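Local coordinates for protein 2-oxoadipate dioxygenase/decarboxylase (Pseudomonas putida, PDB 6W1H) that catalyses the decarboxylation and hydroxylation of 2-oxoadipate by dioxygen to D-2-hydroxyglutarate, an iron-dependent step of D-lysine breakdown, at residues I262-T267 with L394-F399. Sequence-based numbering, arbitrary orientation.
Sequences ILLRQT and LVYEDF. With OOG (2-oxoadipic acid), chain C.
Leu263 lies across Tyr396 in a buried, largely apolar contact between the residues that lead into a strand and a loop that runs into the active site. Its methyl CD2 sits over one face of the Tyr396 ring, 3.9 Å from the ring centroid and 10° off the normal, a CH-pi contact. The Tyr396 ring swings forward over the next residues of its loop because CG stands opposite the backbone N (chi1 -168°), and the other face is covered by the backbone N of Asp398. The phenol is thus sandwiched between a leucine methyl and a peptide group. Tyr396 OH makes a weak hydrogen bond of 3.3 Å to Phe399 O. Tyr396 is modelled in two conformers, and these ring and OH contacts belong to the one described. The main chain of Leu263 also packs here, Leu263 O lying 3.6 Å from Tyr396 CB.

Leu264 begins the strand and points toward the loop. Its CD2 reaches Asp398 O at 3.6 Å and lies farther, 4.5 Å, from Tyr396 CD2. Asp398 O accepts a hydrogen bond from Arg298 NH1, which also bonds to Tyr396 O. Gln266, farther along the strand, bonds through NE2 to the iron ligand Glu294.

Beyond this packing, the Phe399 ring borders the substrate, with CD2 3.5 Å from O4 of 2-oxoadipate. It also lies beside the iron ligand His70, near a nickel ion bound in this structure, and makes a cation-pi contact with Arg298. Replacing Phe399 by an alanine is likely to open a gap beside the carboxylate next to the keto group and to leave Arg298 without this aromatic partner.

Asp398 pairs with Arg114, Glu397 with Arg64 and Arg127. Strand 264-276 pairs antiparallel with strand 287-298. Helix 304-321 packs on Leu263 and Tyr396, and helix 440-458 touches Tyr396 through Tyr444.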
loop_
_atom_site.group_PDB
_atom_site.type_symbol
_atom_site.label_atom_id
_atom_site.label_comp_id
_atom_site.label_asym_id
_atom_site.label_seq_id
_atom_site.Cartn_x
_atom_site.Cartn_y
_atom_site.Cartn_z
ATOM N N ILE A 262 13.248 7.131 2.650
ATOM C CA ILE A 262 12.519 6.750 3.855
ATOM C C ILE A 262 11.027 6.734 3.524
ATOM O O ILE A 262 10.551 7.507 2.679
ATOM C CB ILE A 262 12.834 7.691 5.043
ATOM C CG1 ILE A 262 12.560 9.158 4.675
ATOM C CG2 ILE A 262 14.276 7.489 5.487
ATOM C CD1 ILE A 262 12.844 10.164 5.786
ATOM N N LEU A 263 10.284 5.869 4.232
ATOM C CA LEU A 263 8.848 5.699 4.009
ATOM C C LEU A 263 8.604 5.441 2.533
ATOM O O LEU A 263 9.159 4.492 1.986
ATOM C CB LEU A 263 8.053 6.871 4.576
ATOM C CG LEU A 263 8.243 7.132 6.074
ATOM C CD1 LEU A 263 7.391 8.337 6.504
ATOM C CD2 LEU A 263 7.930 5.920 6.942
ATOM N N LEU A 264 7.766 6.251 1.885
ATOM C CA LEU A 264 7.577 6.153 0.448
ATOM C C LEU A 264 7.327 7.541 -0.124
ATOM O O LEU A 264 7.067 8.500 0.609
ATOM C CB LEU A 264 6.411 5.225 0.098
ATOM C CG LEU A 264 4.995 5.630 0.488
ATOM C CD1 LEU A 264 4.403 6.637 -0.477
ATOM C CD2 LEU A 264 4.103 4.396 0.550
ATOM N N ARG A 265 7.481 7.640 -1.444
ATOM C CA ARG A 265 7.155 8.822 -2.224
ATOM C C ARG A 265 6.093 8.418 -3.227
ATOM O O ARG A 265 6.078 7.269 -3.714
ATOM C CB ARG A 265 8.382 9.362 -2.966
ATOM C CG ARG A 265 9.569 9.703 -2.076
ATOM C CD ARG A 265 10.699 10.393 -2.847
ATOM N NE ARG A 265 10.370 11.789 -3.121
ATOM C CZ ARG A 265 10.840 12.505 -4.128
ATOM N NH1 ARG A 265 11.697 11.984 -4.987
ATOM N NH2 ARG A 265 10.468 13.768 -4.235
ATOM N N GLN A 266 5.194 9.365 -3.524
ATOM C CA GLN A 266 4.035 9.053 -4.353
ATOM C C GLN A 266 3.629 10.246 -5.199
ATOM O O GLN A 266 3.854 11.394 -4.833
ATOM C CB GLN A 266 2.857 8.640 -3.461
ATOM C CG GLN A 266 1.523 8.480 -4.183
ATOM C CD GLN A 266 0.733 9.792 -4.304
ATOM O OE1 GLN A 266 1.250 10.887 -3.999
ATOM N NE2 GLN A 266 -0.518 9.689 -4.741
ATOM N N THR A 267 3.029 9.956 -6.347
ATOM C CA THR A 267 2.264 10.946 -7.098
ATOM C C THR A 267 1.145 10.224 -7.850
ATOM O O THR A 267 1.093 8.992 -7.906
ATOM C CB THR A 267 3.146 11.838 -7.992
ATOM O OG1 THR A 267 2.334 12.897 -8.539
ATOM C CG2 THR A 267 3.827 11.071 -9.102
ATOM N N LEU A 394 15.384 -1.908 6.028
ATOM C CA LEU A 394 14.204 -2.740 5.851
ATOM C C LEU A 394 13.113 -1.931 5.160
ATOM O O LEU A 394 12.712 -0.878 5.653
ATOM C CB LEU A 394 13.716 -3.170 7.226
ATOM C CG LEU A 394 12.477 -4.067 7.266
ATOM C CD1 LEU A 394 12.602 -5.276 6.372
ATOM C CD2 LEU A 394 12.180 -4.499 8.710
ATOM N N VAL A 395 12.608 -2.448 4.041
ATOM C CA VAL A 395 11.693 -1.676 3.209
ATOM C C VAL A 395 10.333 -1.472 3.888
ATOM O O VAL A 395 9.787 -2.361 4.561
ATOM C CB VAL A 395 11.562 -2.339 1.824
ATOM C CG1 VAL A 395 10.946 -3.744 1.917
ATOM C CG2 VAL A 395 10.727 -1.444 0.900
ATOM N N TYR A 396 9.785 -0.282 3.673
ATOM C CA TYR A 396 8.494 0.132 4.211
ATOM C C TYR A 396 7.357 -0.524 3.439
ATOM O O TYR A 396 7.285 -0.434 2.206
ATOM C CB TYR A 396 8.371 1.651 4.109
ATOM C CG TYR A 396 7.202 2.220 4.880
ATOM C CD1 TYR A 396 7.078 2.001 6.246
ATOM C CD2 TYR A 396 6.231 2.985 4.246
ATOM C CE1 TYR A 396 6.016 2.516 6.962
ATOM C CE2 TYR A 396 5.165 3.517 4.962
ATOM C CZ TYR A 396 5.069 3.278 6.321
ATOM O OH TYR A 396 4.011 3.787 7.042
ATOM N N GLU A 397 6.441 -1.145 4.182
ATOM C CA GLU A 397 5.338 -1.918 3.626
ATOM C C GLU A 397 3.983 -1.252 3.835
ATOM O O GLU A 397 2.967 -1.797 3.400
ATOM C CB GLU A 397 5.292 -3.313 4.281
ATOM C CG GLU A 397 6.570 -4.074 4.196
ATOM C CD GLU A 397 6.845 -4.629 2.819
ATOM O OE1 GLU A 397 5.969 -4.477 1.925
ATOM O OE2 GLU A 397 7.937 -5.198 2.620
ATOM N N ASP A 398 3.933 -0.087 4.476
ATOM C CA ASP A 398 2.683 0.535 4.857
ATOM C C ASP A 398 2.427 1.789 4.024
ATOM O O ASP A 398 2.871 1.863 2.871
ATOM C CB ASP A 398 2.691 0.775 6.359
ATOM C CG ASP A 398 2.936 -0.488 7.127
ATOM O OD1 ASP A 398 2.070 -1.368 7.033
ATOM O OD2 ASP A 398 4.016 -0.585 7.786
ATOM N N PHE A 399 1.690 2.744 4.582
ATOM C CA PHE A 399 1.162 3.868 3.818
ATOM C C PHE A 399 1.294 5.170 4.597
ATOM O O PHE A 399 1.269 5.189 5.821
ATOM C CB PHE A 399 -0.316 3.596 3.458
ATOM C CG PHE A 399 -0.504 2.378 2.626
ATOM C CD1 PHE A 399 -0.617 1.130 3.215
ATOM C CD2 PHE A 399 -0.536 2.479 1.247
ATOM C CE1 PHE A 399 -0.770 -0.011 2.413
ATOM C CE2 PHE A 399 -0.687 1.365 0.460
ATOM C CZ PHE A 399 -0.807 0.120 1.037
HETATM C C2 OOG C . -6.464 6.114 -0.820
HETATM C C3 OOG C . -6.097 4.899 0.018
HETATM C C4 OOG C . -4.667 5.009 0.529
HETATM C C6 OOG C . -2.229 5.113 -0.451
HETATM O O4 OOG C . -1.826 5.637 0.644
HETATM O O3 OOG C . -1.469 4.959 -1.458
HETATM C C5 OOG C . -3.662 4.643 -0.579
HETATM C C1 OOG C . -7.975 6.156 -1.121
HETATM O O1 OOG C . -8.452 7.123 -1.628
HETATM O O2 OOG C . -8.820 5.087 -0.813
HETATM O O5 OOG C . -3.939 3.989 -1.532
#